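Local coordinates for protein thioesterase (Streptomyces sp. WAC02707, PDB 6VAP) that probably hydrolyses aberrant acyl groups from the carrier domains of the borrelidin assembly line, as a type II thioesterase of the alpha/beta-hydrolase superfamily, at residues A86-H89 with Q90-L94; A101-A104 with F105-R109; G136-H139 with L140-D143; P205-P209 with V210-A214. One frame throughout, in Å; residues are numbered along the deposited sequence.

Contact 1: residues A86-H89 with Q90-L94; sequences ARVH and QPVAL
V88 meets V92 through one methyl branch. Its CG2 comes to 4.1 Å from V92 CG1, and the two side chains cross at about a right angle. On V88 the touching branch lies anti to the backbone N. On V92 the touching branch is CG1, set between the backbone N and the carbonyl carbon (chi1 58°). The contact is apolar and light, one methyl against another. F111 of helix 99-113 also packs on V88, and I28 of strand 26-30 on V92.

The chain between the two valines turns through H89, Q90 and P91, with a cis peptide bond before P91. H89 O lies 4.0 Å from V92 CB, on the inner side of this turn. The H89 ring is poorly ordered and carries little weight. The H89 backbone is tied: its N donates to Q26 OE1, and Q26 NE2 donates to R87 O.

This is the link between helix 73-87 and strand 92-97 of the central sheet. Across it no clear hydrogen bond forms. The single methyl pair adds little by itself, and much of the polar anchoring of this turn comes from the Q26 side chain on strand 26-30.

Contact 2: residues A101-A104 with F105-R109; sequences ATLA and FELAR
L103 and L107 make the apolar contact, one helical turn apart. L103 CG lies 3.9 Å from L107 CD1. The L103 side chain swings toward its partner with CG anti to the backbone N (chi1 179°), and the two side chains cross at a slant. A77 and L80 of helix 73-87 and L30 of strand 26-30 pack around this pair.

Four backbone hydrogen bonds of the i to i+4 kind run through the segment. F105 N donates to A101 O, and E106 N donates to T102 O at 2.9 Å. L107 N donates to L103 O at 2.8 Å, nearly along the carbonyl axis. A108 N donates to A104 O at 2.9 Å.

The aromatic contact is on F105. R109 CG stands over one face of its ring, 4.0 Å above the plane and offset toward the rim. The H218 ring also meets F105, with the planes at about 80°.

Charge is handled by E106 and R109. The E106 chain bends at chi2 (-63°), and its OE2 forms a salt bridge with R109 NH1 at 3.6 Å. The stronger partner of OE2 is Y184 OH, while OE1 pairs with R110 and T102 OG1 accepts from R126 NE.

Helix 99-113 follows the probable nucleophile elbow, and the A104 side chain touches residues of that elbow. Hydrophobic side chains seat the helix on the sheet. The buried E106 carboxylate has partners at both oxygens, which probably favours its charged form.

Contact 3: residues G136-H139 with L140-D143; sequences GTVH and LLSD
The H139 imidazole carries L140 over one face. L140 CG lies 3.6 Å from the ring centroid, displaced toward the rim. The line to it runs 19° off the ring normal, a CH-pi contact. L140 CD2 reaches the CD2-NE2 part of the ring, at 3.4 Å from H139 NE2. L140 N lies over a ring face as well, nearer H139 CG. The two side chains lie side by side and point the same way. H139 CG sits between its own backbone N and carbonyl carbon (chi1 69°), which folds the ring back along the chain beneath L140. ND1 of the ring is hydrogen-bonded to E182 OE1 of helix 167-182.

A second apolar pair joins V138 and L141. V138 CG1 is 4.2 Å from L141 CD1, and these side chains meet at an angle. L141 CD1 also approaches V138 O to 3.4 Å.

Two i to i+3 backbone bonds hold the turn. L140 N donates to T137 O at 2.8 Å. L141 N donates to V138 O at a longer 3.3 Å, although its N-H...O angle is 166°. Both donors stand well above the carbonyl planes, as suits a tight 3-10 turn.

The turn lies in the long connection between strand 120-124 and helix 143-149, which S142 N-caps, its OG accepting from E145 N. E182 holds the H139 ring and V138 N, and R175 holds the carbonyls of H139 and L141. The E182 carboxylate may favour a protonated imidazole, though R179 beside H139 would probably work against it.

Contact 4: residues P205-P209 with V210-A214; sequences PMVTP and VEARA
E211 OE1 is held by a backbone N-H and an arginine. T208 N donates to it at 2.8 Å with a nearly straight N-H...O angle of 172°. The donor meets the oxygen on its anti side, 26° out of the carboxylate plane. R133 NH2 adds a salt bridge to the same oxygen. The E211 chain is extended beyond CG, which carries the carboxylate back along the helix start to T208.

T208 answers with its own side chain. E211 N donates to T208 OG1 at 3.1 Å. OG1 lies between the backbone N and the carbonyl carbon (chi1 66°), and this places it over the first turn. T208 OG1 also lies only 3.0 Å from E211 CG, a tight contact.

The first helical backbone bonds follow. A212 N donates to T208 O at 3.0 Å, and R213 N donates to P209 O at 2.8 Å. P209 is the first residue of the helix, and its ring nitrogen has no hydrogen to offer.

On the apolar side V207 CG1 touches A212 CB at 4.0 Å. L225 of strand 223-228 packs on A212. V207 also touches the probable Ser-His-Asp triad, and M206 N donates to D204 OD1 of that triad.

The reciprocal T208-E211 bonds form a capping box. T208 is the N-cap of helix 209-213, which begins just after the loop bearing the probable triad acid.

Overall arrangement
The four contacts follow one another along the chain, within one alpha/beta-hydrolase domain. Contacts 1 and 2 are joined directly: strand 92-97 leads through the probable nucleophile elbow into helix 99-113, and L94 CD1 packs against A104 O at 3.3 Å. Their centres are about 14 Å apart. Contact 2 is the buried one. Contact 4 lies about 17 Å from it, centre to centre, beyond strand 196-201 and beside the probable triad acid. Contact 3 stands apart at the surface, about 35 Å from contact 1 between centres, and leans on helix 167-182. Contacts 2 and 4 thus border the probable catalytic region. Contact 1 lies on the opposite side of the chain's centre from contacts 3 and 4.

Contact 1: residues A86-H89 with Q90-L94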
ATOM      1  N   ALA A  86      -4.956 -15.250  -8.326  1.00 44.40           N
ATOM      2  CA  ALA A  86      -4.917 -15.791  -9.684  1.00 42.33           C
ATOM      3  C   ALA A  86      -3.749 -15.254 -10.507  1.00 42.39           C
ATOM      4  O   ALA A  86      -3.369 -15.873 -11.501  1.00 52.36           O
ATOM      5  CB  ALA A  86      -6.235 -15.489 -10.401  1.00 43.03           C
ATOM      6  N   ARG A  87      -3.177 -14.121 -10.120  1.00 30.44           N
ATOM      7  CA  ARG A  87      -2.057 -13.507 -10.820  1.00 48.80           C
ATOM      8  C   ARG A  87      -0.723 -13.756 -10.140  1.00 54.61           C
ATOM      9  O   ARG A  87       0.318 -13.726 -10.808  1.00 41.54           O
ATOM     10  CB  ARG A  87      -2.241 -11.991 -10.907  1.00 51.62           C
ATOM     11  CG  ARG A  87      -3.353 -11.553 -11.813  1.00 61.94           C
ATOM     12  CD  ARG A  87      -3.193 -10.091 -12.150  1.00 53.35           C
ATOM     13  NE  ARG A  87      -2.055  -9.862 -13.046  1.00 51.54           N
ATOM     14  CZ  ARG A  87      -2.087  -9.069 -14.108  1.00 42.60           C
ATOM     15  NH1 ARG A  87      -3.200  -8.431 -14.435  1.00 49.50           N
ATOM     16  NH2 ARG A  87      -0.996  -8.913 -14.838  1.00 42.45           N
ATOM     17  N   VAL A  88      -0.746 -13.982  -8.822  1.00 46.53           N
ATOM     18  CA  VAL A  88       0.468 -14.048  -8.026  1.00 44.48           C
ATOM     19  C   VAL A  88       1.432 -15.026  -8.672  1.00 28.98           C
ATOM     20  O   VAL A  88       1.050 -16.126  -9.074  1.00 32.33           O
ATOM     21  CB  VAL A  88       0.127 -14.462  -6.582  1.00 54.12           C
ATOM     22  CG1 VAL A  88      -0.316 -15.942  -6.537  1.00 66.66           C
ATOM     23  CG2 VAL A  88       1.320 -14.226  -5.663  1.00 53.92           C
ATOM     24  N   HIS A  89       2.720 -14.721  -8.623  1.00 29.94           N
ATOM     25  CA  HIS A  89       3.798 -15.614  -9.060  1.00 35.83           C
ATOM     26  C   HIS A  89       5.007 -15.242  -8.201  1.00 40.64           C
ATOM     27  O   HIS A  89       5.406 -14.131  -8.364  1.00 40.98           O
ATOM     28  CB  HIS A  89       3.992 -15.425 -10.566  1.00 67.58           C
ATOM     29  CG  HIS A  89       5.070 -16.258 -11.151  1.00 99.80           C
ATOM     30  ND1 HIS A  89       6.380 -15.919 -11.055  1.00110.91           N
ATOM     31  CD2 HIS A  89       5.031 -17.439 -11.787  1.00105.91           C
ATOM     32  CE1 HIS A  89       7.104 -16.841 -11.634  1.00112.96           C
ATOM     33  NE2 HIS A  89       6.302 -17.775 -12.078  1.00111.33           N
ATOM     34  N   GLN A  90       5.504 -16.094  -7.289  1.00 33.33           N
ATOM     35  CA  GLN A  90       6.685 -15.808  -6.496  1.00 45.83           C
ATOM     36  C   GLN A  90       7.926 -15.790  -7.390  1.00 38.98           C
ATOM     37  O   GLN A  90       7.989 -16.508  -8.386  1.00 44.62           O
ATOM     38  CB  GLN A  90       6.820 -16.854  -5.395  1.00 52.59           C
ATOM     39  CG  GLN A  90       5.563 -16.943  -4.523  1.00 58.04           C
ATOM     40  CD  GLN A  90       5.645 -18.032  -3.472  1.00 69.61           C
ATOM     41  OE1 GLN A  90       6.285 -17.863  -2.431  1.00 77.27           O
ATOM     42  NE2 GLN A  90       4.996 -19.160  -3.742  1.00 65.89           N
ATOM     43  N   PRO A  91       8.936 -14.987  -7.054  1.00 41.32           N
ATOM     44  CA  PRO A  91       9.001 -14.118  -5.874  1.00 31.40           C
ATOM     45  C   PRO A  91       8.089 -12.907  -6.003  1.00 28.58           C
ATOM     46  O   PRO A  91       8.048 -12.286  -7.066  1.00 36.65           O
ATOM     47  CB  PRO A  91      10.471 -13.688  -5.821  1.00 37.66           C
ATOM     48  CG  PRO A  91      11.203 -14.573  -6.848  1.00 43.08           C
ATOM     49  CD  PRO A  91      10.172 -14.951  -7.852  1.00 35.97           C
ATOM     50  N   VAL A  92       7.362 -12.589  -4.929  1.00 33.17           N
ATOM     51  CA  VAL A  92       6.408 -11.486  -4.912  1.00 24.19           C
ATOM     52  C   VAL A  92       6.648 -10.633  -3.672  1.00 22.85           C
ATOM     53  O   VAL A  92       6.896 -11.149  -2.576  1.00 30.26           O
ATOM     54  CB  VAL A  92       4.954 -12.001  -4.954  1.00 30.55           C
ATOM     55  CG1 VAL A  92       4.686 -12.931  -3.777  1.00 24.83           C
ATOM     56  CG2 VAL A  92       3.962 -10.857  -4.972  1.00 34.36           C
ATOM     57  N   ALA A  93       6.562  -9.319  -3.851  1.00 39.17           N
ATOM     58  CA  ALA A  93       6.688  -8.370  -2.759  1.00 28.21           C
ATOM     59  C   ALA A  93       5.511  -7.404  -2.811  1.00 24.90           C
ATOM     60  O   ALA A  93       4.892  -7.201  -3.862  1.00 21.17           O
ATOM     61  CB  ALA A  93       8.005  -7.601  -2.818  1.00 31.29           C
ATOM     62  N   LEU A  94       5.192  -6.822  -1.653  1.00 19.94           N
ATOM     63  CA  LEU A  94       4.109  -5.855  -1.527  1.00 23.46           C
ATOM     64  C   LEU A  94       4.648  -4.503  -1.073  1.00 21.52           C
ATOM     65  O   LEU A  94       5.535  -4.433  -0.219  1.00 20.42           O
ATOM     66  CB  LEU A  94       3.067  -6.344  -0.546  1.00 23.02           C
ATOM     67  CG  LEU A  94       2.719  -7.846  -0.585  1.00 28.63           C
ATOM     68  CD1 LEU A  94       1.790  -8.204   0.511  1.00 26.68           C
ATOM     69  CD2 LEU A  94       2.130  -8.207  -1.941  1.00 33.57           C
TER

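Contact 2: residues A101-A104 with F105-R109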
ATOM      1  N   ALA A 101      -0.462   0.751   3.148  1.00 18.04           N
ATOM      2  CA  ALA A 101       0.442  -0.074   3.954  1.00 16.84           C
ATOM      3  C   ALA A 101      -0.337  -1.056   4.830  1.00 21.00           C
ATOM      4  O   ALA A 101       0.055  -2.216   4.998  1.00 17.07           O
ATOM      5  CB  ALA A 101       1.348   0.827   4.819  1.00 23.77           C
ATOM      6  N   THR A 102      -1.443  -0.608   5.404  1.00 16.93           N
ATOM      7  CA  THR A 102      -2.262  -1.513   6.196  1.00 15.29           C
ATOM      8  C   THR A 102      -2.894  -2.579   5.305  1.00 27.48           C
ATOM      9  O   THR A 102      -2.906  -3.768   5.648  1.00 22.43           O
ATOM     10  CB  THR A 102      -3.329  -0.726   6.952  1.00 17.45           C
ATOM     11  OG1 THR A 102      -2.724   0.260   7.790  1.00 24.43           O
ATOM     12  CG2 THR A 102      -4.198  -1.689   7.829  1.00 21.27           C
ATOM     13  N   LEU A 103      -3.413  -2.175   4.150  1.00 18.40           N
ATOM     14  CA  LEU A 103      -3.916  -3.148   3.193  1.00 16.98           C
ATOM     15  C   LEU A 103      -2.833  -4.127   2.786  1.00 17.69           C
ATOM     16  O   LEU A 103      -3.084  -5.336   2.756  1.00 19.71           O
ATOM     17  CB  LEU A 103      -4.487  -2.431   1.982  1.00 18.12           C
ATOM     18  CG  LEU A 103      -5.027  -3.329   0.869  1.00 28.50           C
ATOM     19  CD1 LEU A 103      -6.072  -4.309   1.419  1.00 27.87           C
ATOM     20  CD2 LEU A 103      -5.638  -2.481  -0.212  1.00 25.17           C
ATOM     21  N   ALA A 104      -1.619  -3.630   2.515  1.00 21.79           N
ATOM     22  CA  ALA A 104      -0.518  -4.511   2.147  1.00 22.81           C
ATOM     23  C   ALA A 104      -0.221  -5.509   3.239  1.00 29.55           C
ATOM     24  O   ALA A 104       0.082  -6.671   2.942  1.00 26.13           O
ATOM     25  CB  ALA A 104       0.748  -3.717   1.813  1.00 17.74           C
ATOM     26  N   PHE A 105      -0.302  -5.072   4.498  1.00 19.44           N
ATOM     27  CA  PHE A 105      -0.037  -5.971   5.605  1.00 18.11           C
ATOM     28  C   PHE A 105      -1.111  -7.032   5.705  1.00 32.15           C
ATOM     29  O   PHE A 105      -0.814  -8.180   6.016  1.00 20.89           O
ATOM     30  CB  PHE A 105       0.054  -5.184   6.901  1.00 21.28           C
ATOM     31  CG  PHE A 105      -0.114  -6.032   8.139  1.00 20.08           C
ATOM     32  CD1 PHE A 105       0.946  -6.791   8.644  1.00 27.31           C
ATOM     33  CD2 PHE A 105      -1.292  -6.034   8.820  1.00 18.97           C
ATOM     34  CE1 PHE A 105       0.791  -7.541   9.780  1.00 28.39           C
ATOM     35  CE2 PHE A 105      -1.448  -6.777   9.956  1.00 20.64           C
ATOM     36  CZ  PHE A 105      -0.401  -7.536  10.445  1.00 33.99           C
ATOM     37  N   GLU A 106      -2.367  -6.647   5.515  1.00 14.31           N
ATOM     38  CA  GLU A 106      -3.475  -7.591   5.567  1.00 14.82           C
ATOM     39  C   GLU A 106      -3.383  -8.595   4.431  1.00 19.38           C
ATOM     40  O   GLU A 106      -3.657  -9.785   4.632  1.00 19.17           O
ATOM     41  CB  GLU A 106      -4.792  -6.814   5.528  1.00 20.38           C
ATOM     42  CG  GLU A 106      -5.144  -6.112   6.819  1.00 23.15           C
ATOM     43  CD  GLU A 106      -5.360  -7.115   7.960  1.00 31.63           C
ATOM     44  OE1 GLU A 106      -5.646  -8.279   7.655  1.00 32.63           O
ATOM     45  OE2 GLU A 106      -5.221  -6.720   9.126  1.00 27.69           O
ATOM     46  N   LEU A 107      -2.999  -8.131   3.240  1.00 29.87           N
ATOM     47  CA  LEU A 107      -2.781  -9.039   2.118  1.00 16.25           C
ATOM     48  C   LEU A 107      -1.626  -9.980   2.403  1.00 20.37           C
ATOM     49  O   LEU A 107      -1.705 -11.177   2.110  1.00 22.69           O
ATOM     50  CB  LEU A 107      -2.516  -8.241   0.834  1.00 20.38           C
ATOM     51  CG  LEU A 107      -3.691  -7.440   0.335  1.00 20.51           C
ATOM     52  CD1 LEU A 107      -3.246  -6.425  -0.766  1.00 28.05           C
ATOM     53  CD2 LEU A 107      -4.737  -8.396  -0.245  1.00 28.64           C
ATOM     54  N   ALA A 108      -0.595  -9.486   3.082  1.00 17.66           N
ATOM     55  CA  ALA A 108       0.519 -10.357   3.435  1.00 21.85           C
ATOM     56  C   ALA A 108       0.070 -11.474   4.365  1.00 26.99           C
ATOM     57  O   ALA A 108       0.447 -12.638   4.204  1.00 27.64           O
ATOM     58  CB  ALA A 108       1.639  -9.540   4.064  1.00 26.88           C
ATOM     59  N   ARG A 109      -0.732 -11.128   5.360  1.00 16.10           N
ATOM     60  CA  ARG A 109      -1.284 -12.119   6.262  1.00 17.60           C
ATOM     61  C   ARG A 109      -2.014 -13.198   5.499  1.00 19.30           C
ATOM     62  O   ARG A 109      -1.870 -14.381   5.815  1.00 25.25           O
ATOM     63  CB  ARG A 109      -2.247 -11.445   7.246  1.00 23.89           C
ATOM     64  CG  ARG A 109      -1.642 -10.837   8.462  1.00 35.07           C
ATOM     65  CD  ARG A 109      -2.727 -10.162   9.327  1.00 25.53           C
ATOM     66  NE  ARG A 109      -2.525 -10.405  10.750  1.00 48.93           N
ATOM     67  CZ  ARG A 109      -3.380 -10.039  11.690  1.00 42.76           C
ATOM     68  NH1 ARG A 109      -4.507  -9.429  11.349  1.00 42.82           N
ATOM     69  NH2 ARG A 109      -3.090 -10.262  12.953  1.00 57.60           N
TER

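Contact 3: residues G136-H139 with L140-D143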
ATOM      1  N   GLY A 136     -10.003   8.701  14.641  1.00 42.02           N
ATOM      2  CA  GLY A 136      -9.959   9.564  13.467  1.00 41.41           C
ATOM      3  C   GLY A 136     -11.359   9.901  12.978  1.00 42.70           C
ATOM      4  O   GLY A 136     -12.274   9.080  13.050  1.00 38.83           O
ATOM      5  N   THR A 137     -11.537  11.134  12.488  1.00 33.14           N
ATOM      6  CA  THR A 137     -12.872  11.632  12.157  1.00 47.82           C
ATOM      7  C   THR A 137     -12.928  12.292  10.783  1.00 42.17           C
ATOM      8  O   THR A 137     -13.976  12.822  10.409  1.00 32.23           O
ATOM      9  CB  THR A 137     -13.374  12.626  13.222  1.00 59.86           C
ATOM     10  OG1 THR A 137     -12.645  13.847  13.106  1.00 51.91           O
ATOM     11  CG2 THR A 137     -13.189  12.067  14.623  1.00 72.31           C
ATOM     12  N   VAL A 138     -11.840  12.264  10.017  1.00 36.42           N
ATOM     13  CA  VAL A 138     -11.843  12.918   8.709  1.00 35.26           C
ATOM     14  C   VAL A 138     -12.963  12.364   7.832  1.00 35.31           C
ATOM     15  O   VAL A 138     -13.605  13.100   7.076  1.00 40.00           O
ATOM     16  CB  VAL A 138     -10.464  12.775   8.034  1.00 30.99           C
ATOM     17  CG1 VAL A 138     -10.551  13.075   6.587  1.00 33.64           C
ATOM     18  CG2 VAL A 138      -9.460  13.701   8.719  1.00 43.38           C
ATOM     19  N   HIS A 139     -13.208  11.062   7.909  1.00 29.84           N
ATOM     20  CA  HIS A 139     -14.257  10.446   7.108  1.00 28.64           C
ATOM     21  C   HIS A 139     -15.652  10.885   7.526  1.00 31.01           C
ATOM     22  O   HIS A 139     -16.594  10.664   6.770  1.00 34.10           O
ATOM     23  CB  HIS A 139     -14.173   8.918   7.170  1.00 28.21           C
ATOM     24  CG  HIS A 139     -14.520   8.334   8.504  1.00 29.47           C
ATOM     25  ND1 HIS A 139     -13.681   8.424   9.593  1.00 32.15           N
ATOM     26  CD2 HIS A 139     -15.615   7.658   8.931  1.00 31.53           C
ATOM     27  CE1 HIS A 139     -14.238   7.814  10.627  1.00 40.29           C
ATOM     28  NE2 HIS A 139     -15.409   7.333  10.250  1.00 32.42           N
ATOM     29  N   LEU A 140     -15.812  11.476   8.703  1.00 32.38           N
ATOM     30  CA  LEU A 140     -17.100  11.924   9.206  1.00 35.18           C
ATOM     31  C   LEU A 140     -17.383  13.387   8.912  1.00 36.11           C
ATOM     32  O   LEU A 140     -18.476  13.860   9.228  1.00 38.71           O
ATOM     33  CB  LEU A 140     -17.171  11.692  10.722  1.00 36.95           C
ATOM     34  CG  LEU A 140     -16.965  10.252  11.173  1.00 39.41           C
ATOM     35  CD1 LEU A 140     -16.870  10.158  12.695  1.00 39.00           C
ATOM     36  CD2 LEU A 140     -18.071   9.359  10.639  1.00 38.75           C
ATOM     37  N   LEU A 141     -16.449  14.112   8.309  1.00 34.48           N
ATOM     38  CA  LEU A 141     -16.674  15.525   8.027  1.00 42.74           C
ATOM     39  C   LEU A 141     -17.735  15.724   6.948  1.00 48.94           C
ATOM     40  O   LEU A 141     -17.959  14.864   6.096  1.00 45.36           O
ATOM     41  CB  LEU A 141     -15.382  16.192   7.574  1.00 39.86           C
ATOM     42  CG  LEU A 141     -14.186  16.110   8.523  1.00 49.71           C
ATOM     43  CD1 LEU A 141     -12.891  16.340   7.758  1.00 40.36           C
ATOM     44  CD2 LEU A 141     -14.347  17.104   9.644  1.00 47.92           C
ATOM     45  N   SER A 142     -18.399  16.875   7.001  1.00 49.60           N
ATOM     46  CA  SER A 142     -19.332  17.258   5.956  1.00 51.21           C
ATOM     47  C   SER A 142     -18.612  17.333   4.614  1.00 51.01           C
ATOM     48  O   SER A 142     -17.382  17.416   4.539  1.00 47.26           O
ATOM     49  CB  SER A 142     -19.962  18.614   6.272  1.00 48.66           C
ATOM     50  OG  SER A 142     -19.130  19.671   5.838  1.00 49.00           O
ATOM     51  N   ASP A 143     -19.401  17.301   3.538  1.00 59.42           N
ATOM     52  CA  ASP A 143     -18.821  17.399   2.203  1.00 57.90           C
ATOM     53  C   ASP A 143     -17.883  18.600   2.103  1.00 53.33           C
ATOM     54  O   ASP A 143     -16.757  18.489   1.606  1.00 48.85           O
ATOM     55  CB  ASP A 143     -19.932  17.492   1.156  1.00 67.81           C
ATOM     56  CG  ASP A 143     -20.279  16.146   0.539  1.00 75.00           C
ATOM     57  OD1 ASP A 143     -19.399  15.262   0.461  1.00 75.20           O
ATOM     58  OD2 ASP A 143     -21.444  15.969   0.121  1.00 77.60           O
TER

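Contact 4: residues P205-P209 with V210-A214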
ATOM      1  N   PRO A 205       3.234  14.167  11.297  1.00 26.53           N
ATOM      2  CA  PRO A 205       2.448  14.134  12.548  1.00 28.13           C
ATOM      3  C   PRO A 205       1.641  12.857  12.726  1.00 31.52           C
ATOM      4  O   PRO A 205       1.205  12.563  13.852  1.00 30.47           O
ATOM      5  CB  PRO A 205       1.525  15.366  12.440  1.00 31.22           C
ATOM      6  CG  PRO A 205       2.207  16.249  11.458  1.00 31.17           C
ATOM      7  CD  PRO A 205       2.929  15.352  10.484  1.00 28.36           C
ATOM      8  N   MET A 206       1.417  12.089  11.651  1.00 27.80           N
ATOM      9  CA  MET A 206       0.562  10.906  11.723  1.00 25.91           C
ATOM     10  C   MET A 206       1.316   9.609  11.977  1.00 26.05           C
ATOM     11  O   MET A 206       0.681   8.573  12.178  1.00 28.10           O
ATOM     12  CB  MET A 206      -0.243  10.766  10.440  1.00 37.54           C
ATOM     13  CG  MET A 206      -1.194  11.952  10.195  1.00 57.55           C
ATOM     14  SD  MET A 206      -2.587  11.991  11.364  1.00 87.54           S
ATOM     15  CE  MET A 206      -2.063  13.211  12.553  1.00 95.60           C
ATOM     16  N   VAL A 207       2.648   9.646  12.013  1.00 22.02           N
ATOM     17  CA  VAL A 207       3.475   8.465  12.273  1.00 21.14           C
ATOM     18  C   VAL A 207       4.634   8.874  13.169  1.00 20.99           C
ATOM     19  O   VAL A 207       5.522   9.616  12.735  1.00 22.30           O
ATOM     20  CB  VAL A 207       4.018   7.822  10.988  1.00 32.80           C
ATOM     21  CG1 VAL A 207       4.619   6.516  11.313  1.00 20.72           C
ATOM     22  CG2 VAL A 207       2.930   7.718   9.957  1.00 30.05           C
ATOM     23  N   THR A 208       4.595   8.454  14.429  1.00 21.34           N
ATOM     24  CA  THR A 208       5.730   8.660  15.307  1.00 22.08           C
ATOM     25  C   THR A 208       6.791   7.614  15.038  1.00 26.20           C
ATOM     26  O   THR A 208       6.489   6.552  14.496  1.00 25.11           O
ATOM     27  CB  THR A 208       5.299   8.594  16.758  1.00 27.67           C
ATOM     28  OG1 THR A 208       4.850   7.275  17.070  1.00 23.96           O
ATOM     29  CG2 THR A 208       4.177   9.607  17.048  1.00 26.03           C
ATOM     30  N   PRO A 209       8.052   7.892  15.431  1.00 25.13           N
ATOM     31  CA  PRO A 209       9.111   6.876  15.278  1.00 35.08           C
ATOM     32  C   PRO A 209       8.756   5.549  15.922  1.00 21.03           C
ATOM     33  O   PRO A 209       9.020   4.492  15.338  1.00 20.08           O
ATOM     34  CB  PRO A 209      10.335   7.530  15.955  1.00 35.48           C
ATOM     35  CG  PRO A 209      10.065   8.984  15.924  1.00 28.25           C
ATOM     36  CD  PRO A 209       8.568   9.164  15.987  1.00 36.04           C
ATOM     37  N   VAL A 210       8.174   5.570  17.120  1.00 22.65           N
ATOM     38  CA  VAL A 210       7.823   4.317  17.772  1.00 26.25           C
ATOM     39  C   VAL A 210       6.729   3.611  16.984  1.00 21.62           C
ATOM     40  O   VAL A 210       6.729   2.381  16.857  1.00 22.39           O
ATOM     41  CB  VAL A 210       7.412   4.578  19.233  1.00 28.59           C
ATOM     42  CG1 VAL A 210       6.655   3.385  19.808  1.00 36.80           C
ATOM     43  CG2 VAL A 210       8.612   4.903  20.065  1.00 41.91           C
ATOM     44  N   GLU A 211       5.781   4.374  16.439  1.00 22.52           N
ATOM     45  CA  GLU A 211       4.696   3.768  15.668  1.00 26.76           C
ATOM     46  C   GLU A 211       5.238   3.050  14.440  1.00 26.27           C
ATOM     47  O   GLU A 211       4.788   1.938  14.091  1.00 25.68           O
ATOM     48  CB  GLU A 211       3.672   4.829  15.255  1.00 28.33           C
ATOM     49  CG  GLU A 211       2.743   5.221  16.383  1.00 29.58           C
ATOM     50  CD  GLU A 211       1.863   6.402  16.029  1.00 32.15           C
ATOM     51  OE1 GLU A 211       2.255   7.207  15.162  1.00 23.21           O
ATOM     52  OE2 GLU A 211       0.785   6.526  16.611  1.00 26.00           O
ATOM     53  N   ALA A 212       6.274   3.642  13.829  1.00 17.69           N
ATOM     54  CA  ALA A 212       6.869   3.023  12.659  1.00 21.32           C
ATOM     55  C   ALA A 212       7.725   1.842  13.063  1.00 22.82           C
ATOM     56  O   ALA A 212       7.656   0.787  12.450  1.00 19.08           O
ATOM     57  CB  ALA A 212       7.688   4.036  11.865  1.00 24.22           C
ATOM     58  N   ARG A 213       8.531   1.999  14.098  1.00 21.40           N
ATOM     59  CA  ARG A 213       9.385   0.913  14.558  1.00 25.97           C
ATOM     60  C   ARG A 213       8.544  -0.281  15.000  1.00 19.49           C
ATOM     61  O   ARG A 213       9.015  -1.416  14.954  1.00 24.88           O
ATOM     62  CB  ARG A 213      10.310   1.436  15.689  1.00 30.73           C
ATOM     63  CG  ARG A 213      11.196   0.386  16.337  1.00 60.38           C
ATOM     64  CD  ARG A 213      12.353   0.013  15.438  1.00 71.05           C
ATOM     65  NE  ARG A 213      13.206   1.158  15.122  1.00 79.47           N
ATOM     66  CZ  ARG A 213      14.361   1.074  14.467  1.00 90.40           C
ATOM     67  NH1 ARG A 213      14.811  -0.105  14.055  1.00 95.06           N
ATOM     68  NH2 ARG A 213      15.068   2.172  14.222  1.00 90.59           N
ATOM     69  N   ALA A 214       7.310  -0.051  15.455  1.00 24.63           N
ATOM     70  CA  ALA A 214       6.504  -1.147  15.964  1.00 20.25           C
ATOM     71  C   ALA A 214       6.177  -2.145  14.864  1.00 23.54           C
ATOM     72  O   ALA A 214       5.785  -3.270  15.172  1.00 19.98           O
ATOM     73  CB  ALA A 214       5.229  -0.611  16.593  1.00 20.96           C
TER